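Local coordinates for mRNA-binding protein PUF3 (Saccharomyces cerevisiae, PDB 3K49) that binds 3'-untranslated regions of mRNAs, promotes deadenylation and decay of COX17 mRNA, and localizes messages for mitochondrial proteins near mitochondria, at residues A[135-140]-A[151-156]; A[108-113]-A[141-146]. All blocks are in the same frame, centred on the assembly; numbering follows the deposited sequence.

Contact 1: A[135-140]-A[151-156]; sequences LELSDS and NHVIQK. With nucleotides of chain B.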
loop_
_atom_site.group_PDB
_atom_site.type_symbol
_atom_site.label_atom_id
_atom_site.label_comp_id
_atom_site.label_asym_id
_atom_site.label_seq_id
_atom_site.Cartn_x
_atom_site.Cartn_y
_atom_site.Cartn_z
ATOM N N LEU A 135 4.270 12.135 19.371
ATOM C CA LEU A 135 3.518 13.262 19.929
ATOM C C LEU A 135 3.981 14.614 19.402
ATOM O O LEU A 135 3.244 15.601 19.470
ATOM C CB LEU A 135 3.590 13.256 21.459
ATOM C CG LEU A 135 2.356 12.727 22.192
ATOM C CD1 LEU A 135 2.724 11.702 23.240
ATOM C CD2 LEU A 135 1.586 13.866 22.815
ATOM N N GLU A 136 5.203 14.666 18.887
ATOM C CA GLU A 136 5.769 15.921 18.405
ATOM C C GLU A 136 5.170 16.299 17.067
ATOM O O GLU A 136 5.401 17.410 16.568
ATOM C CB GLU A 136 7.286 15.818 18.269
ATOM C CG GLU A 136 8.012 15.670 19.586
ATOM C CD GLU A 136 9.520 15.600 19.420
ATOM O OE1 GLU A 136 10.055 16.293 18.519
ATOM O OE2 GLU A 136 10.168 14.857 20.196
ATOM N N LEU A 137 4.419 15.363 16.492
ATOM C CA LEU A 137 3.800 15.560 15.193
ATOM C C LEU A 137 2.315 15.841 15.360
ATOM O O LEU A 137 1.586 15.942 14.372
ATOM C CB LEU A 137 4.017 14.337 14.299
ATOM C CG LEU A 137 5.470 13.947 14.014
ATOM C CD1 LEU A 137 5.547 12.565 13.358
ATOM C CD2 LEU A 137 6.165 14.989 13.163
ATOM N N SER A 138 1.880 16.006 16.607
ATOM C CA SER A 138 0.452 16.076 16.919
ATOM C C SER A 138 -0.307 17.241 16.258
ATOM O O SER A 138 -1.526 17.179 16.089
ATOM C CB SER A 138 0.227 16.064 18.437
ATOM O OG SER A 138 0.798 17.212 19.039
ATOM N N ASP A 139 0.412 18.289 15.873
ATOM C CA ASP A 139 -0.206 19.458 15.263
ATOM C C ASP A 139 0.159 19.614 13.804
ATOM O O ASP A 139 -0.116 20.656 13.198
ATOM C CB ASP A 139 0.235 20.722 15.988
ATOM C CG ASP A 139 -0.166 20.720 17.430
ATOM O OD1 ASP A 139 -1.375 20.884 17.714
ATOM O OD2 ASP A 139 0.732 20.548 18.276
ATOM N N SER A 140 0.778 18.585 13.237
ATOM C CA SER A 140 1.335 18.695 11.890
ATOM C C SER A 140 0.914 17.514 11.046
ATOM O O SER A 140 1.495 17.252 9.990
ATOM C CB SER A 140 2.860 18.769 11.946
ATOM O OG SER A 140 3.291 19.735 12.880
ATOM N N ASN A 151 4.635 11.073 5.128
ATOM C CA ASN A 151 3.488 10.201 5.083
ATOM C C ASN A 151 3.879 8.789 5.521
ATOM O O ASN A 151 3.051 8.060 6.093
ATOM C CB ASN A 151 2.802 10.213 3.704
ATOM C CG ASN A 151 3.521 9.355 2.666
ATOM O OD1 ASN A 151 3.200 8.183 2.494
ATOM N ND2 ASN A 151 4.498 9.940 1.969
ATOM N N HIS A 152 5.142 8.422 5.275
ATOM C CA HIS A 152 5.626 7.105 5.633
ATOM C C HIS A 152 5.832 7.002 7.135
ATOM O O HIS A 152 5.643 5.950 7.730
ATOM C CB HIS A 152 6.913 6.785 4.909
ATOM C CG HIS A 152 6.765 6.633 3.436
ATOM N ND1 HIS A 152 6.613 5.411 2.824
ATOM C CD2 HIS A 152 6.786 7.558 2.433
ATOM C CE1 HIS A 152 6.535 5.583 1.514
ATOM N NE2 HIS A 152 6.641 6.870 1.256
ATOM N N VAL A 153 6.206 8.110 7.755
ATOM C CA VAL A 153 6.421 8.131 9.197
ATOM C C VAL A 153 5.096 7.969 9.906
ATOM O O VAL A 153 5.005 7.220 10.892
ATOM C CB VAL A 153 7.018 9.460 9.612
ATOM C CG1 VAL A 153 7.116 9.550 11.119
ATOM C CG2 VAL A 153 8.349 9.666 8.926
ATOM N N ILE A 154 4.088 8.700 9.405
ATOM C CA ILE A 154 2.708 8.576 9.855
ATOM C C ILE A 154 2.210 7.131 9.776
ATOM O O ILE A 154 1.697 6.611 10.758
ATOM C CB ILE A 154 1.743 9.472 9.042
ATOM C CG1 ILE A 154 2.092 10.946 9.258
ATOM C CG2 ILE A 154 0.280 9.182 9.468
ATOM C CD1 ILE A 154 2.158 11.342 10.743
ATOM N N GLN A 155 2.369 6.499 8.611
ATOM C CA GLN A 155 1.951 5.112 8.407
ATOM C C GLN A 155 2.677 4.185 9.400
ATOM O O GLN A 155 2.074 3.325 10.042
ATOM C CB GLN A 155 2.262 4.668 6.971
ATOM C CG GLN A 155 1.290 5.150 5.899
ATOM C CD GLN A 155 1.776 4.814 4.490
ATOM O OE1 GLN A 155 1.849 3.646 4.117
ATOM N NE2 GLN A 155 2.104 5.839 3.699
ATOM N N LYS A 156 3.984 4.378 9.515
ATOM C CA LYS A 156 4.796 3.611 10.437
ATOM C C LYS A 156 4.289 3.773 11.875
ATOM O O LYS A 156 4.161 2.791 12.628
ATOM C CB LYS A 156 6.262 4.045 10.318
ATOM C CG LYS A 156 7.222 3.209 11.161
ATOM C CD LYS A 156 7.121 1.714 10.855
ATOM C CE LYS A 156 7.695 1.420 9.488
ATOM N NZ LYS A 156 7.978 -0.017 9.291
ATOM P P A B 8 6.921 9.065 -4.333
ATOM O OP1 A B 8 6.150 10.317 -4.420
ATOM O OP2 A B 8 7.412 8.403 -5.564
ATOM O "O5'" A B 8 8.189 9.311 -3.387
ATOM C "C5'" A B 8 8.979 8.215 -2.944
ATOM C "C4'" A B 8 10.085 8.700 -2.032
ATOM O "O4'" A B 8 9.615 8.705 -0.670
ATOM C "C3'" A B 8 11.314 7.807 -1.990
ATOM O "O3'" A B 8 12.172 8.161 -3.063
ATOM C "C2'" A B 8 11.940 8.170 -0.642
ATOM O "O2'" A B 8 12.756 9.322 -0.677
ATOM C "C1'" A B 8 10.710 8.523 0.199
ATOM N N9 A B 8 10.362 7.534 1.224
ATOM C C8 A B 8 10.308 7.768 2.572
ATOM N N7 A B 8 9.989 6.713 3.287
ATOM C C5 A B 8 9.823 5.716 2.344
ATOM C C6 A B 8 9.478 4.360 2.459
ATOM N N6 A B 8 9.237 3.767 3.626
ATOM N N1 A B 8 9.386 3.634 1.322
ATOM C C2 A B 8 9.626 4.242 0.152
ATOM N N3 A B 8 9.959 5.513 -0.084
ATOM C C4 A B 8 10.041 6.206 1.065
ATOM P P A B 7 3.727 4.792 -7.385
ATOM O OP1 A B 7 4.673 5.635 -8.154
ATOM O OP2 A B 7 3.822 3.316 -7.472
ATOM O "O5'" A B 7 3.816 5.237 -5.852
ATOM C "C5'" A B 7 3.310 6.506 -5.475
ATOM C "C4'" A B 7 3.970 7.021 -4.205
ATOM O "O4'" A B 7 3.357 6.407 -3.048
ATOM C "C3'" A B 7 5.480 6.870 -4.003
ATOM O "O3'" A B 7 5.949 8.107 -3.481
ATOM C "C2'" A B 7 5.549 5.864 -2.855
ATOM O "O2'" A B 7 6.726 5.947 -2.049
ATOM C "C1'" A B 7 4.342 6.338 -2.056
ATOM N N9 A B 7 3.870 5.498 -0.961
ATOM C C8 A B 7 3.479 5.951 0.269
ATOM N N7 A B 7 3.109 4.998 1.090
ATOM C C5 A B 7 3.263 3.845 0.344
ATOM C C6 A B 7 3.035 2.499 0.653
ATOM N N6 A B 7 2.562 2.098 1.831
ATOM N N1 A B 7 3.302 1.584 -0.309
ATOM C C2 A B 7 3.750 2.009 -1.507
ATOM N N3 A B 7 3.984 3.255 -1.920
ATOM C C4 A B 7 3.723 4.131 -0.930
#
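The imidazole of His152 lies nearly parallel to the base of A8 of chain B, whose C5 sits over the ring centre about 3.2 Å above its plane. On the opposite face Asn151 OD1 stands near the rim, while at the edge, in the ring plane, comes O2' of A7 of chain B. Torsion chi1 of -67° sets CG opposite the carbonyl carbon and carries the ring out to A8. A flat aromatic suits this place because it matches the face of a purine; an alanine here would probably leave that side of the A8 base without its flat cover and let the base shift.

Gln155 reads the Hoogsteen edge of A7. Its OE1 accepts from N6 of A7 at 2.9 Å, and its NE2 donates to N7 of A7 over 2.9 Å; with N-H...acceptor angles of 166° and 169° both bonds are nearly straight. An amide is apt here because it offers an acceptor and a donor side by side, and the pair holds it from turning. Asn151 OD1 approaches the same base, 3.2 Å from C8 of A7, while Asn151 ND2 is bonded to Asp147 O.

Away from the RNA, the helix rests on the turn that precedes helix 141-146. Leu137 points its CB toward the helix and crosses Val153 at about a right angle, its CD1 4.1 Å from Val153 CG1; the CD1 methyls of Leu137 and Ile154 approach to 4.5 Å. Branched aliphatics fit this buried, purely apolar place, which Met144 shares. Thus one helix has a greasy side for the core and a polar side for RNA, with Asn151, His152 and Gln155 forming the base-recognition triplet of a Pumilio repeat, in which two side chains address a base edge and the third lies against a neighbouring base.

Contact 2: A[108-113]-A[141-146]; sequences LSLQMY and VLQMIK. With nucleotides of chain B.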
loop_
_atom_site.group_PDB
_atom_site.type_symbol
_atom_site.label_atom_id
_atom_site.label_comp_id
_atom_site.label_asym_id
_atom_site.label_seq_id
_atom_site.Cartn_x
_atom_site.Cartn_y
_atom_site.Cartn_z
ATOM N N LEU A 108 13.359 15.924 11.203
ATOM C CA LEU A 108 13.890 14.651 10.730
ATOM C C LEU A 108 12.869 13.938 9.848
ATOM O O LEU A 108 13.199 13.366 8.811
ATOM C CB LEU A 108 14.284 13.760 11.909
ATOM C CG LEU A 108 15.357 14.377 12.792
ATOM C CD1 LEU A 108 15.564 13.531 14.023
ATOM C CD2 LEU A 108 16.627 14.539 11.987
ATOM N N SER A 109 11.614 13.994 10.247
ATOM C CA SER A 109 10.598 13.245 9.527
ATOM C C SER A 109 10.396 13.797 8.121
ATOM O O SER A 109 9.973 13.076 7.226
ATOM C CB SER A 109 9.289 13.218 10.307
ATOM O OG SER A 109 9.451 12.468 11.499
ATOM N N LEU A 110 10.723 15.068 7.924
ATOM C CA LEU A 110 10.580 15.683 6.607
ATOM C C LEU A 110 11.824 15.526 5.689
ATOM O O LEU A 110 11.750 15.713 4.463
ATOM C CB LEU A 110 10.122 17.149 6.746
ATOM C CG LEU A 110 8.769 17.379 7.453
ATOM C CD1 LEU A 110 8.618 18.804 8.011
ATOM C CD2 LEU A 110 7.610 17.021 6.537
ATOM N N GLN A 111 12.951 15.138 6.274
ATOM C CA GLN A 111 14.175 14.952 5.493
ATOM C C GLN A 111 14.165 13.618 4.756
ATOM O O GLN A 111 13.658 12.610 5.264
ATOM C CB GLN A 111 15.405 15.057 6.391
ATOM C CG GLN A 111 15.646 16.451 6.956
ATOM C CD GLN A 111 16.912 16.505 7.921
ATOM O OE1 GLN A 111 16.760 16.187 9.040
ATOM N NE2 GLN A 111 18.062 16.900 7.435
ATOM N N MET A 112 14.716 13.616 3.548
ATOM C CA MET A 112 14.681 12.443 2.675
ATOM C C MET A 112 15.376 11.217 3.294
ATOM O O MET A 112 14.936 10.075 3.132
ATOM C CB MET A 112 15.328 12.796 1.340
ATOM C CG MET A 112 15.379 11.670 0.321
ATOM S SD MET A 112 16.353 12.152 -1.123
ATOM C CE MET A 112 16.206 10.685 -2.142
ATOM N N TYR A 113 16.467 11.444 4.006
ATOM C CA TYR A 113 17.216 10.323 4.576
ATOM C C TYR A 113 16.902 10.038 6.027
ATOM O O TYR A 113 16.691 8.875 6.390
ATOM C CB TYR A 113 18.711 10.518 4.372
ATOM C CG TYR A 113 19.042 10.624 2.909
ATOM C CD1 TYR A 113 19.758 11.708 2.412
ATOM C CD2 TYR A 113 18.602 9.647 2.012
ATOM C CE1 TYR A 113 20.058 11.808 1.059
ATOM C CE2 TYR A 113 18.880 9.741 0.663
ATOM C CZ TYR A 113 19.612 10.833 0.193
ATOM O OH TYR A 113 19.909 10.954 -1.142
ATOM N N VAL A 141 -0.112 16.815 11.517
ATOM C CA VAL A 141 -0.565 15.588 10.885
ATOM C C VAL A 141 -0.893 15.750 9.411
ATOM O O VAL A 141 -0.301 15.054 8.578
ATOM C CB VAL A 141 -1.739 14.982 11.636
ATOM C CG1 VAL A 141 -2.290 13.798 10.867
ATOM C CG2 VAL A 141 -1.280 14.564 13.029
ATOM N N LEU A 142 -1.814 16.660 9.086
ATOM C CA LEU A 142 -2.138 16.957 7.678
ATOM C C LEU A 142 -0.885 17.288 6.860
ATOM O O LEU A 142 -0.690 16.763 5.756
ATOM C CB LEU A 142 -3.177 18.089 7.540
ATOM C CG LEU A 142 -4.645 17.726 7.776
ATOM C CD1 LEU A 142 -5.497 18.976 7.772
ATOM C CD2 LEU A 142 -5.136 16.729 6.734
ATOM N N GLN A 143 -0.035 18.161 7.397
ATOM C CA GLN A 143 1.220 18.448 6.725
ATOM C C GLN A 143 2.057 17.180 6.530
ATOM O O GLN A 143 2.657 16.993 5.471
ATOM C CB GLN A 143 2.020 19.517 7.469
ATOM C CG GLN A 143 3.356 19.798 6.800
ATOM C CD GLN A 143 4.259 20.674 7.631
ATOM O OE1 GLN A 143 3.892 21.097 8.732
ATOM N NE2 GLN A 143 5.450 20.957 7.110
ATOM N N MET A 144 2.077 16.305 7.536
ATOM C CA MET A 144 2.885 15.084 7.455
ATOM C C MET A 144 2.392 14.141 6.354
ATOM O O MET A 144 3.199 13.572 5.609
ATOM C CB MET A 144 2.905 14.339 8.793
ATOM C CG MET A 144 3.541 15.081 9.958
ATOM S SD MET A 144 5.301 15.341 9.714
ATOM C CE MET A 144 5.352 17.103 9.398
ATOM N N ILE A 145 1.072 13.976 6.263
ATOM C CA ILE A 145 0.466 13.071 5.285
ATOM C C ILE A 145 0.673 13.547 3.853
ATOM O O ILE A 145 0.733 12.743 2.932
ATOM C CB ILE A 145 -1.032 12.879 5.544
ATOM C CG1 ILE A 145 -1.246 12.396 6.973
ATOM C CG2 ILE A 145 -1.634 11.910 4.527
ATOM C CD1 ILE A 145 -2.651 11.918 7.263
ATOM N N LYS A 146 0.803 14.852 3.662
ATOM C CA LYS A 146 0.984 15.385 2.312
ATOM C C LYS A 146 2.450 15.393 1.879
ATOM O O LYS A 146 2.763 15.517 0.691
ATOM C CB LYS A 146 0.423 16.800 2.214
ATOM C CG LYS A 146 -1.087 16.882 2.360
ATOM C CD LYS A 146 -1.573 18.318 2.253
ATOM C CE LYS A 146 -3.086 18.399 2.399
ATOM N NZ LYS A 146 -3.578 19.801 2.295
ATOM P P U B 9 13.086 7.060 -3.779
ATOM O OP1 U B 9 13.963 7.754 -4.758
ATOM O OP2 U B 9 12.216 5.952 -4.225
ATOM O "O5'" U B 9 14.008 6.498 -2.605
ATOM C "C5'" U B 9 15.071 5.600 -2.890
ATOM C "C4'" U B 9 16.300 6.049 -2.141
ATOM O "O4'" U B 9 16.061 5.917 -0.733
ATOM C "C3'" U B 9 17.562 5.238 -2.344
ATOM O "O3'" U B 9 18.197 5.720 -3.517
ATOM C "C2'" U B 9 18.382 5.588 -1.099
ATOM O "O2'" U B 9 19.241 6.691 -1.333
ATOM C "C1'" U B 9 17.304 5.966 -0.069
ATOM N N1 U B 9 17.221 5.095 1.125
ATOM C C2 U B 9 18.052 5.364 2.185
ATOM O O2 U B 9 18.841 6.293 2.184
ATOM N N3 U B 9 17.916 4.513 3.259
ATOM C C4 U B 9 17.036 3.453 3.369
ATOM O O4 U B 9 17.060 2.735 4.363
ATOM C C5 U B 9 16.194 3.254 2.227
ATOM C C6 U B 9 16.315 4.056 1.174
#
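Helix 105-110 and helix 141-146 come nearest at Leu110 and Met144, whose CA atoms lie 7.8 Å apart, a spacing at which side chains can fill the gap between the two helices. Leu110 carries the contact, a leucine suiting the place because its fork at CG offers two methyls. Its CB points toward helix 141-146, and the branched end meets the tip of Met144: CE of Met144 is 3.6 Å from CD2 of Leu110 and 3.9 Å from CD1 of Leu110, while CD1 also faces Gln143. The methionine chain bends at chi2 (-66°) and again at chi3, which brings the terminal methyl round to the leucine. An unbranched, flexible thioether suits this place, since it can turn into whatever shape the neighbours leave, and Ile154 and Leu137 also touch it.

Gln143 closes the more exposed side. With CG anti to the backbone N (chi1 178°) and the chain extended beyond it, the side chain crosses Leu110 at about a right angle, and its NE2 comes 3.9 Å from Leu110 CD1. A glutamine fits such a border, its long chain carrying the amide across to the leucine methyl while OE1 makes a weak hydrogen bond with Lys106 NZ. Nearby, Leu110 O accepts from Asn149 ND2.

Farther along the segment, at Tyr113, the chain reaches the RNA. Tyr113 CD2 lies 3.4 Å from O2 of U9 of chain B, approached obliquely, and Met112 CG stands 4.0 Å above one face of the tyrosine ring, offset toward its rim. Helices 105-110 and 141-146 fall in Pumilio repeats 3 and 4, and stacking of equivalent helices from successive repeats is what builds the curved, RNA-binding Pumilio homology domain.

How the contacts relate
Contact 1 joins parts of Pumilio repeat 4 and all its touching residues are buried, whereas contact 2 joins repeats 3 and 4 and runs from the core out to a surface border. The turn of contact 1 leads directly into helix 141-146 of contact 2, which helix 150-160 of contact 1 follows in the chain. Met144 links them by packing, its SD against Leu137 CD2 and its CB against Ile154 CG1. Protein against protein, contact 1 is aliphatic throughout, and contact 2 adds a thioether and an amide at its edge. Both also reach the RNA: 151-156 makes directed hydrogen bonds to a base, while 108-113 approaches U9 through ring carbons of Tyr113.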